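Local coordinates for protein adenine phosphoribosyltransferase, putative (PDB 5VN4) that probably catalyses the magnesium-dependent, reversible transfer of phosphoribose between adenine and pyrophosphate, the one-step salvage route to AMP, at residues 83-88 with 107-112; 148-153 with 175-180; 79-84 with 100-105. One frame throughout, in Å; residues are numbered along the deposited sequence. Where two conformers were deposited one is given.

Contact 1. Residues 83-88 with 107-112; sequences HILGFD and VLIRKA. With MG (magnesium ion), chain F; PPV (pyrophosphate), chain E; PPV (pyrophosphate), chain I.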
loop_
_atom_site.group_PDB
_atom_site.type_symbol
_atom_site.label_atom_id
_atom_site.label_comp_id
_atom_site.label_asym_id
_atom_site.label_seq_id
_atom_site.Cartn_x
_atom_site.Cartn_y
_atom_site.Cartn_z
ATOM N N HIS A 83 13.585 9.935 5.249
ATOM C CA HIS A 83 12.490 9.514 4.386
ATOM C C HIS A 83 12.492 7.998 4.282
ATOM O O HIS A 83 13.551 7.368 4.276
ATOM C CB HIS A 83 12.662 10.025 2.948
ATOM C CG HIS A 83 12.704 11.512 2.820
ATOM N ND1 HIS A 83 13.799 12.259 3.192
ATOM C CD2 HIS A 83 11.795 12.385 2.330
ATOM C CE1 HIS A 83 13.552 13.536 2.958
ATOM N NE2 HIS A 83 12.347 13.639 2.430
ATOM N N ILE A 84 11.296 7.423 4.169
ATOM C CA ILE A 84 11.121 6.037 3.743
ATOM C C ILE A 84 10.456 6.056 2.375
ATOM O O ILE A 84 9.429 6.722 2.188
ATOM C CB ILE A 84 10.285 5.231 4.754
ATOM C CG1 ILE A 84 11.033 5.145 6.092
ATOM C CG2 ILE A 84 9.932 3.844 4.192
ATOM C CD1 ILE A 84 10.247 4.491 7.171
ATOM N N LEU A 85 11.060 5.354 1.416
ATOM C CA LEU A 85 10.558 5.239 0.051
ATOM C C LEU A 85 10.092 3.803 -0.128
ATOM O O LEU A 85 10.883 2.878 0.077
ATOM C CB LEU A 85 11.683 5.522 -0.947
ATOM C CG LEU A 85 11.993 6.982 -1.300
ATOM C CD1 LEU A 85 12.268 7.821 -0.062
ATOM C CD2 LEU A 85 13.183 7.017 -2.249
ATOM N N GLY A 86 8.827 3.611 -0.494
ATOM C CA GLY A 86 8.262 2.280 -0.629
ATOM C C GLY A 86 7.662 2.033 -2.000
ATOM O O GLY A 86 7.112 2.942 -2.628
ATOM N N PHE A 87 7.748 0.778 -2.452
ATOM C CA PHE A 87 7.331 0.411 -3.801
ATOM C C PHE A 87 5.852 0.046 -3.890
ATOM O O PHE A 87 5.339 -0.746 -3.094
ATOM C CB PHE A 87 8.134 -0.782 -4.307
ATOM C CG PHE A 87 9.578 -0.497 -4.538
ATOM C CD1 PHE A 87 10.019 -0.006 -5.763
ATOM C CD2 PHE A 87 10.505 -0.731 -3.539
ATOM C CE1 PHE A 87 11.363 0.231 -5.983
ATOM C CE2 PHE A 87 11.855 -0.481 -3.754
ATOM C CZ PHE A 87 12.278 -0.011 -4.978
ATOM N N ASP A 88 5.190 0.623 -4.883
ATOM C CA ASP A 88 3.884 0.171 -5.345
ATOM C C ASP A 88 4.006 -1.296 -5.752
ATOM O O ASP A 88 4.935 -1.652 -6.483
ATOM C CB ASP A 88 3.614 1.021 -6.590
ATOM C CG ASP A 88 2.160 1.139 -6.951
ATOM O OD1 ASP A 88 1.297 0.485 -6.319
ATOM O OD2 ASP A 88 1.905 1.924 -7.901
ATOM N N VAL A 107 7.423 8.196 0.983
ATOM C CA VAL A 107 7.485 8.625 -0.410
ATOM C C VAL A 107 7.139 7.437 -1.302
ATOM O O VAL A 107 7.666 6.332 -1.109
ATOM C CB VAL A 107 8.887 9.167 -0.739
ATOM C CG1 VAL A 107 9.027 9.478 -2.221
ATOM C CG2 VAL A 107 9.194 10.394 0.109
ATOM N N LEU A 108 6.268 7.661 -2.282
ATOM C CA LEU A 108 5.785 6.593 -3.150
ATOM C C LEU A 108 6.716 6.383 -4.336
ATOM O O LEU A 108 7.038 7.329 -5.058
ATOM C CB LEU A 108 4.387 6.923 -3.677
ATOM C CG LEU A 108 3.347 7.404 -2.673
ATOM C CD1 LEU A 108 2.003 7.533 -3.359
ATOM C CD2 LEU A 108 3.279 6.461 -1.492
ATOM N N ILE A 109 7.121 5.139 -4.557
ATOM C CA ILE A 109 7.748 4.742 -5.813
ATOM C C ILE A 109 6.694 3.977 -6.596
ATOM O O ILE A 109 6.178 2.956 -6.117
ATOM C CB ILE A 109 9.001 3.886 -5.582
ATOM C CG1 ILE A 109 10.038 4.671 -4.784
ATOM C CG2 ILE A 109 9.569 3.404 -6.923
ATOM C CD1 ILE A 109 11.298 3.908 -4.510
ATOM N N ARG A 110 6.332 4.478 -7.777
ATOM C CA ARG A 110 5.148 3.978 -8.455
ATOM C C ARG A 110 5.443 3.539 -9.876
ATOM O O ARG A 110 6.354 4.049 -10.537
ATOM C CB ARG A 110 4.009 5.001 -8.455
ATOM C CG ARG A 110 3.536 5.370 -7.054
ATOM C CD ARG A 110 2.063 5.742 -7.035
ATOM N NE ARG A 110 1.255 4.560 -7.299
ATOM C CZ ARG A 110 -0.070 4.529 -7.347
ATOM N NH1 ARG A 110 -0.791 5.622 -7.143
ATOM N NH2 ARG A 110 -0.675 3.382 -7.607
ATOM N N LYS A 111 4.635 2.591 -10.344
ATOM C CA LYS A 111 4.691 2.175 -11.730
ATOM C C LYS A 111 4.257 3.342 -12.620
ATOM O O LYS A 111 3.864 4.412 -12.137
ATOM C CB LYS A 111 3.914 0.864 -11.901
ATOM C CG LYS A 111 4.496 -0.274 -11.027
ATOM C CD LYS A 111 3.560 -1.480 -10.849
ATOM C CE LYS A 111 3.192 -1.700 -9.372
ATOM N NZ LYS A 111 2.272 -2.868 -9.119
ATOM N N ALA A 112 4.341 3.168 -13.934
ATOM C CA ALA A 112 4.100 4.310 -14.812
ATOM C C ALA A 112 2.639 4.765 -14.757
ATOM O O ALA A 112 1.732 4.001 -14.412
ATOM C CB ALA A 112 4.510 3.992 -16.251
HETATM MG MG MG F . 2.204 -4.823 -9.094
HETATM O O11 PPV E . 4.715 -7.593 -9.279
HETATM P P1 PPV E . 3.587 -6.590 -9.135
HETATM O O21 PPV E . 2.357 -6.935 -9.941
HETATM O O31 PPV E . 4.066 -5.161 -9.275
HETATM O OPP PPV E . 3.176 -6.744 -7.580
HETATM P P2 PPV E . 2.310 -5.808 -6.585
HETATM O O12 PPV E . 1.679 -6.928 -5.799
HETATM O O22 PPV E . 3.355 -4.978 -5.862
HETATM O O32 PPV E . 1.310 -4.995 -7.370
HETATM O O11 PPV I . -6.276 2.381 -10.978
HETATM P P1 PPV I . -5.612 3.568 -10.320
HETATM O O21 PPV I . -6.453 4.822 -10.274
HETATM O O31 PPV I . -4.185 3.813 -10.745
HETATM O OPP PPV I . -5.524 3.143 -8.773
HETATM P P2 PPV I . -4.182 3.206 -7.882
HETATM O O12 PPV I . -4.806 2.982 -6.517
HETATM O O22 PPV I . -3.633 4.600 -8.118
HETATM O O32 PPV I . -3.300 2.094 -8.393
#

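Contact 2. Residues 148-153 with 175-180; sequences SRVVLI and ATLVEV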
loop_
_atom_site.group_PDB
_atom_site.type_symbol
_atom_site.label_atom_id
_atom_site.label_comp_id
_atom_site.label_asym_id
_atom_site.label_seq_id
_atom_site.Cartn_x
_atom_site.Cartn_y
_atom_site.Cartn_z
ATOM N N SER A 148 19.033 14.099 1.864
ATOM C CA SER A 148 18.161 13.118 2.483
ATOM C C SER A 148 18.924 11.839 2.808
ATOM O O SER A 148 19.916 11.493 2.158
ATOM C CB SER A 148 16.996 12.799 1.548
ATOM O OG SER A 148 16.288 13.985 1.209
ATOM N N ARG A 149 18.450 11.146 3.840
ATOM C CA ARG A 149 18.950 9.830 4.223
ATOM C C ARG A 149 17.762 8.882 4.157
ATOM O O ARG A 149 16.854 8.957 4.993
ATOM C CB ARG A 149 19.570 9.875 5.620
ATOM C CG ARG A 149 20.924 10.595 5.659
ATOM C CD ARG A 149 21.450 10.771 7.076
ATOM N NE ARG A 149 21.299 9.556 7.872
ATOM C CZ ARG A 149 22.175 8.555 7.893
ATOM N NH1 ARG A 149 23.278 8.614 7.156
ATOM N NH2 ARG A 149 21.944 7.492 8.653
ATOM N N VAL A 150 17.756 8.005 3.156
ATOM C CA VAL A 150 16.544 7.267 2.829
ATOM C C VAL A 150 16.687 5.765 3.056
ATOM O O VAL A 150 17.775 5.184 2.980
ATOM C CB VAL A 150 16.054 7.579 1.396
ATOM C CG1 VAL A 150 15.978 9.079 1.170
ATOM C CG2 VAL A 150 16.947 6.932 0.372
ATOM N N VAL A 151 15.547 5.139 3.326
ATOM C CA VAL A 151 15.409 3.688 3.353
ATOM C C VAL A 151 14.443 3.306 2.243
ATOM O O VAL A 151 13.384 3.926 2.110
ATOM C CB VAL A 151 14.868 3.213 4.717
ATOM C CG1 VAL A 151 14.433 1.742 4.668
ATOM C CG2 VAL A 151 15.900 3.442 5.799
ATOM N N LEU A 152 14.810 2.303 1.444
ATOM C CA LEU A 152 13.905 1.692 0.472
ATOM C C LEU A 152 13.243 0.482 1.117
ATOM O O LEU A 152 13.929 -0.334 1.741
ATOM C CB LEU A 152 14.695 1.221 -0.752
ATOM C CG LEU A 152 15.185 2.314 -1.696
ATOM C CD1 LEU A 152 16.231 1.741 -2.648
ATOM C CD2 LEU A 152 14.029 2.921 -2.454
ATOM N N ILE A 153 11.918 0.355 0.977
ATOM C CA ILE A 153 11.195 -0.760 1.582
ATOM C C ILE A 153 10.270 -1.432 0.572
ATOM O O ILE A 153 9.608 -0.767 -0.235
ATOM C CB ILE A 153 10.450 -0.351 2.877
ATOM C CG1 ILE A 153 9.920 -1.583 3.621
ATOM C CG2 ILE A 153 9.320 0.644 2.588
ATOM C CD1 ILE A 153 9.521 -1.302 5.060
ATOM N N ALA A 175 20.856 11.382 -3.088
ATOM C CA ALA A 175 20.588 11.161 -1.678
ATOM C C ALA A 175 21.433 10.012 -1.135
ATOM O O ALA A 175 21.981 9.194 -1.881
ATOM C CB ALA A 175 19.112 10.828 -1.473
ATOM N N THR A 176 21.530 9.953 0.190
ATOM C CA THR A 176 22.214 8.852 0.857
ATOM C C THR A 176 21.231 7.706 1.055
ATOM O O THR A 176 20.153 7.896 1.632
ATOM C CB THR A 176 22.776 9.314 2.199
ATOM O OG1 THR A 176 23.806 10.283 1.968
ATOM C CG2 THR A 176 23.356 8.135 2.974
ATOM N N LEU A 177 21.590 6.524 0.559
ATOM C CA LEU A 177 20.784 5.326 0.762
ATOM C C LEU A 177 21.315 4.625 2.006
ATOM O O LEU A 177 22.441 4.114 2.011
ATOM C CB LEU A 177 20.841 4.423 -0.469
ATOM C CG LEU A 177 20.052 3.112 -0.375
ATOM C CD1 LEU A 177 18.583 3.356 -0.021
ATOM C CD2 LEU A 177 20.164 2.313 -1.663
ATOM N N VAL A 178 20.515 4.633 3.072
ATOM C CA VAL A 178 20.960 4.080 4.346
ATOM C C VAL A 178 20.817 2.565 4.369
ATOM O O VAL A 178 21.725 1.851 4.809
ATOM C CB VAL A 178 20.185 4.752 5.494
ATOM C CG1 VAL A 178 20.568 4.145 6.839
ATOM C CG2 VAL A 178 20.432 6.252 5.488
ATOM N N GLU A 179 19.680 2.050 3.911
ATOM C CA GLU A 179 19.386 0.637 4.050
ATOM C C GLU A 179 18.274 0.291 3.083
ATOM O O GLU A 179 17.458 1.145 2.712
ATOM C CB GLU A 179 18.936 0.338 5.486
ATOM C CG GLU A 179 18.715 -1.108 5.818
ATOM C CD GLU A 179 18.776 -1.352 7.306
ATOM O OE1 GLU A 179 19.891 -1.305 7.867
ATOM O OE2 GLU A 179 17.717 -1.592 7.913
ATOM N N VAL A 180 18.257 -0.978 2.694
ATOM C CA VAL A 180 17.180 -1.599 1.939
ATOM C C VAL A 180 16.485 -2.572 2.883
ATOM O O VAL A 180 17.153 -3.382 3.537
ATOM C CB VAL A 180 17.776 -2.333 0.725
ATOM C CG1 VAL A 180 16.841 -3.400 0.197
ATOM C CG2 VAL A 180 18.167 -1.325 -0.361
HETATM O O HOH W 1 22.353 12.737 2.152
HETATM O O HOH W 2 25.131 10.672 5.034
#

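Contact 3. Residues 79-84 with 100-105; sequences QPITHI and VELNVP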
loop_
_atom_site.group_PDB
_atom_site.type_symbol
_atom_site.label_atom_id
_atom_site.label_comp_id
_atom_site.label_asym_id
_atom_site.label_seq_id
_atom_site.Cartn_x
_atom_site.Cartn_y
_atom_site.Cartn_z
ATOM N N GLN A 79 22.625 8.636 13.342
ATOM C CA GLN A 79 22.174 9.675 12.426
ATOM C C GLN A 79 20.812 9.277 11.877
ATOM O O GLN A 79 20.706 8.257 11.174
ATOM C CB GLN A 79 23.181 9.857 11.290
ATOM C CG GLN A 79 22.843 10.981 10.325
ATOM C CD GLN A 79 22.830 12.359 10.969
ATOM O OE1 GLN A 79 22.173 13.276 10.473
ATOM N NE2 GLN A 79 23.566 12.516 12.064
ATOM N N PRO A 80 19.754 10.030 12.163
ATOM C CA PRO A 80 18.404 9.580 11.799
ATOM C C PRO A 80 18.194 9.549 10.293
ATOM O O PRO A 80 18.843 10.262 9.526
ATOM C CB PRO A 80 17.489 10.629 12.444
ATOM C CG PRO A 80 18.337 11.335 13.451
ATOM C CD PRO A 80 19.738 11.290 12.926
ATOM N N ILE A 81 17.259 8.699 9.877
ATOM C CA ILE A 81 16.784 8.732 8.499
ATOM C C ILE A 81 15.794 9.883 8.329
ATOM O O ILE A 81 15.167 10.346 9.284
ATOM C CB ILE A 81 16.172 7.384 8.066
ATOM C CG1 ILE A 81 14.788 7.180 8.687
ATOM C CG2 ILE A 81 17.089 6.219 8.437
ATOM C CD1 ILE A 81 14.013 6.023 8.089
ATOM N N THR A 82 15.656 10.355 7.087
ATOM C CA THR A 82 14.763 11.463 6.774
ATOM C C THR A 82 13.537 11.060 5.966
ATOM O O THR A 82 12.537 11.785 5.995
ATOM C CB THR A 82 15.507 12.577 6.015
ATOM O OG1 THR A 82 15.984 12.076 4.762
ATOM C CG2 THR A 82 16.679 13.131 6.842
ATOM N N HIS A 83 13.585 9.935 5.249
ATOM C CA HIS A 83 12.490 9.514 4.386
ATOM C C HIS A 83 12.492 7.998 4.282
ATOM O O HIS A 83 13.551 7.368 4.276
ATOM C CB HIS A 83 12.662 10.025 2.948
ATOM C CG HIS A 83 12.704 11.512 2.820
ATOM N ND1 HIS A 83 13.799 12.259 3.192
ATOM C CD2 HIS A 83 11.795 12.385 2.330
ATOM C CE1 HIS A 83 13.552 13.536 2.958
ATOM N NE2 HIS A 83 12.347 13.639 2.430
ATOM N N ILE A 84 11.296 7.423 4.169
ATOM C CA ILE A 84 11.121 6.037 3.743
ATOM C C ILE A 84 10.456 6.056 2.375
ATOM O O ILE A 84 9.429 6.722 2.188
ATOM C CB ILE A 84 10.285 5.231 4.754
ATOM C CG1 ILE A 84 11.033 5.145 6.092
ATOM C CG2 ILE A 84 9.932 3.844 4.192
ATOM C CD1 ILE A 84 10.247 4.491 7.171
ATOM N N VAL A 100 5.144 6.739 10.141
ATOM C CA VAL A 100 4.371 7.566 11.058
ATOM C C VAL A 100 5.002 7.575 12.446
ATOM O O VAL A 100 5.042 8.619 13.107
ATOM C CB VAL A 100 2.879 7.174 11.057
ATOM C CG1 VAL A 100 2.661 5.818 11.705
ATOM C CG2 VAL A 100 2.046 8.252 11.735
ATOM N N GLU A 101 5.530 6.437 12.902
ATOM C CA GLU A 101 6.146 6.407 14.226
ATOM C C GLU A 101 7.490 7.116 14.244
ATOM O O GLU A 101 7.888 7.661 15.279
ATOM C CB GLU A 101 6.327 4.969 14.707
ATOM C CG GLU A 101 5.063 4.142 14.711
ATOM C CD GLU A 101 3.990 4.710 15.606
ATOM O OE1 GLU A 101 4.316 5.436 16.573
ATOM O OE2 GLU A 101 2.807 4.420 15.339
ATOM N N LEU A 102 8.217 7.091 13.129
ATOM C CA LEU A 102 9.468 7.824 13.026
ATOM C C LEU A 102 9.253 9.296 12.720
ATOM O O LEU A 102 10.216 10.068 12.772
ATOM C CB LEU A 102 10.342 7.203 11.936
ATOM C CG LEU A 102 10.835 5.777 12.187
ATOM C CD1 LEU A 102 11.552 5.267 10.952
ATOM C CD2 LEU A 102 11.758 5.733 13.400
ATOM N N ASN A 103 8.022 9.690 12.397
ATOM C CA ASN A 103 7.702 11.066 12.026
ATOM C C ASN A 103 8.503 11.518 10.807
ATOM O O ASN A 103 9.112 12.593 10.800
ATOM C CB ASN A 103 7.876 12.031 13.201
ATOM C CG ASN A 103 7.269 13.384 12.922
ATOM O OD1 ASN A 103 6.189 13.482 12.341
ATOM N ND2 ASN A 103 7.973 14.438 13.310
ATOM N N VAL A 104 8.502 10.683 9.772
ATOM C CA VAL A 104 9.185 11.021 8.526
ATOM C C VAL A 104 8.214 10.825 7.370
ATOM O O VAL A 104 7.251 10.044 7.467
ATOM C CB VAL A 104 10.470 10.181 8.319
ATOM C CG1 VAL A 104 11.492 10.462 9.422
ATOM C CG2 VAL A 104 10.136 8.690 8.217
ATOM N N PRO A 105 8.451 11.520 6.255
ATOM C CA PRO A 105 7.661 11.272 5.044
ATOM C C PRO A 105 7.762 9.829 4.581
ATOM O O PRO A 105 8.825 9.199 4.650
ATOM C CB PRO A 105 8.302 12.206 4.014
ATOM C CG PRO A 105 8.919 13.296 4.824
ATOM C CD PRO A 105 9.399 12.634 6.080
#

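Contact 1. Residues 83-88 with 107-112
Leu85, Gly86 and Phe87 pair in parallel register with Val107, Leu108 and Ile109, the two strand axes diverging by 29° and coming within 4.8 Å. The ladder alternates sides: Val107 N donates to Ile84 O, Gly86 N to Val107 O, Ile109 N to Gly86 O and, just past the strand, Asp88 N to Ile109 O. On the face carrying Leu85, Phe87, Val107 and Ile109, the packing is apolar. Leu85 lies alongside Val107, its CD1 3.7 Å from Val107 CB. Ile109 turns two carbons to Phe87: CD1 sits over one ring face, toward the rim, while CG2 approaches Phe87 CD1 at 3.6 Å. Helix 161-172 covers this layer. Beyond the strands, in one of two conformers of Asp88, CG stands anti to the backbone N (chi1 -158°), facing Arg110. Arg110 NE and NH2 then grip the single oxygen Asp88 OD2 side-on, at 2.8 and 3.0 Å. Both arrive from the same face of the carboxylate, whereas OD2 lies in the guanidinium plane. In this conformer the pair helps orient the guanidinium, whose NH2 also donates to pyrophosphate O32 at 3.0 Å in the second subunit's site. Lys111 extends to the magnesium ion of this subunit's own pyrophosphate, NZ modelled at 2.0 Å; three pyrophosphate oxygens and Lys114 NZ of the second subunit complete the shell, but amines are unusual magnesium ligands and the ion's identity is doubtful. A beta-alpha-beta unit, completed by helix 95-102, thus delivers its strand ends to the pyrophosphate site, as in the Rossmann-like core of type I phosphoribosyltransferases, with Arg110 reaching across the dimer.

Contact 2. Residues 148-153 with 175-180
Val150 and Leu152 pack against Leu177 on the buried face of two parallel strands. Leu177 CG is anti to its backbone nitrogen (chi1 179°), and its CD1 comes within 4.0 Å of Val150 CG2 and 3.9 Å of Leu152 CD1, both side chains crossing it at about a right angle. Helix 161-172 closes over this cluster through Val167, Val170 and Met163. The backbone is bonded closely here: Val150 N donates to Thr176 O, and Val150 O accepts from Val178 N, each at 2.8 Å. After that the pairing loosens and the register slips. Val178, with helical backbone angles, makes a beta bulge, and Leu152 N turns to Glu179 O at 3.2 Å. Glu179 N is buried without a partner in the model, though Arg73 and Tyr74 hold its carboxylate. The Ser148 and Thr176 end is the solvent side: Thr176 N still bonds to Ser148 O at 3.0 Å, and a water that donates to Ser148 O and accepts from Thr176 OG1 bridges the two segments. In one of its two conformers Arg149 folds over Val178, whose CG2 sits 3.7 Å above the centre of the guanidinium. Its NE donates to Pro80 O and NH2 only weakly to Gln79 O, which probably helps offset the charge. Short backbone hydrogen bonds thus join the strands and apolar packing fills the face of Val150, Leu152 and Leu177, while water supplements the backbone bond at the outer end.

Contact 3. Residues 79-84 with 100-105
Ile84 N donates to Pro105 O in one nearly straight bond, 3.1 Å long and 174° at the hydrogen, which opens the strand pairing of a beta-alpha-beta unit. Here helix 95-102 ends and the chain turns back to lay strand 106-109 beside strand 83-87. The helix closes in a Schellman motif: Asn103, with positive phi, is the C-prime residue, Val104 N reaches back to Ala99 O, and the bond from Asn103 N to Val100 O is weak. In the second subunit, Arg64 NH2 bonds to both Val100 O and Asn103 OD1, so the dimer partner holds this turn as well. A small apolar cluster forms where Leu102 CD1 touches Ile81 CD1 at 3.9 Å and Ile84 CD1 at 4.1 Å. Ile81 has CG1 between the backbone N and the carbonyl carbon (chi1 75°), which carries its CD1 toward the leucine; Tyr74 and Lys75 of helix 60-75 also touch Leu102. Pro105 CB and CG both meet His83 CD2 at 3.9 Å, the two side chains crossing at a slant. The imidazole is steadied from its own segment: Thr82 OG1 lies in the ring plane, bonded to His83 ND1 at 2.7 Å, which helps fix the ring's rotation, and the same oxygen is bonded to the backbone N of Arg149 on the next strand. Beyond the helix turn, Val104 and Pro105 lean on the 81-84 backbone. Val104 CB lies 3.5 Å from Thr82 O, and CG1 of the same valine meets Ile81 O. Thr82 O also rests against the proline ring, 3.3 Å from Pro105 CD.

Following the chain, residues 79-84 open contact 3, which closes at 100-105, where helix 95-102 ends. Contact 1 starts from the same stretch, sharing His83 and Ile84, and closes a little later at 107-112, so the two loops overlap rather than nest: one ties the helix end to the start of strand 83-87, the other zips strand 106-109 along it toward the pyrophosphate. Contact 2 follows in series, its loop from 148-153 to 175-180 enclosing helix 161-172. Strand 83-87 joins them, lying between 106-109 and 149-153 in the sheet: Leu85 bonds to Val151 and Ile153, while Arg149 bonds back to Thr82 and Pro80 of contact 3.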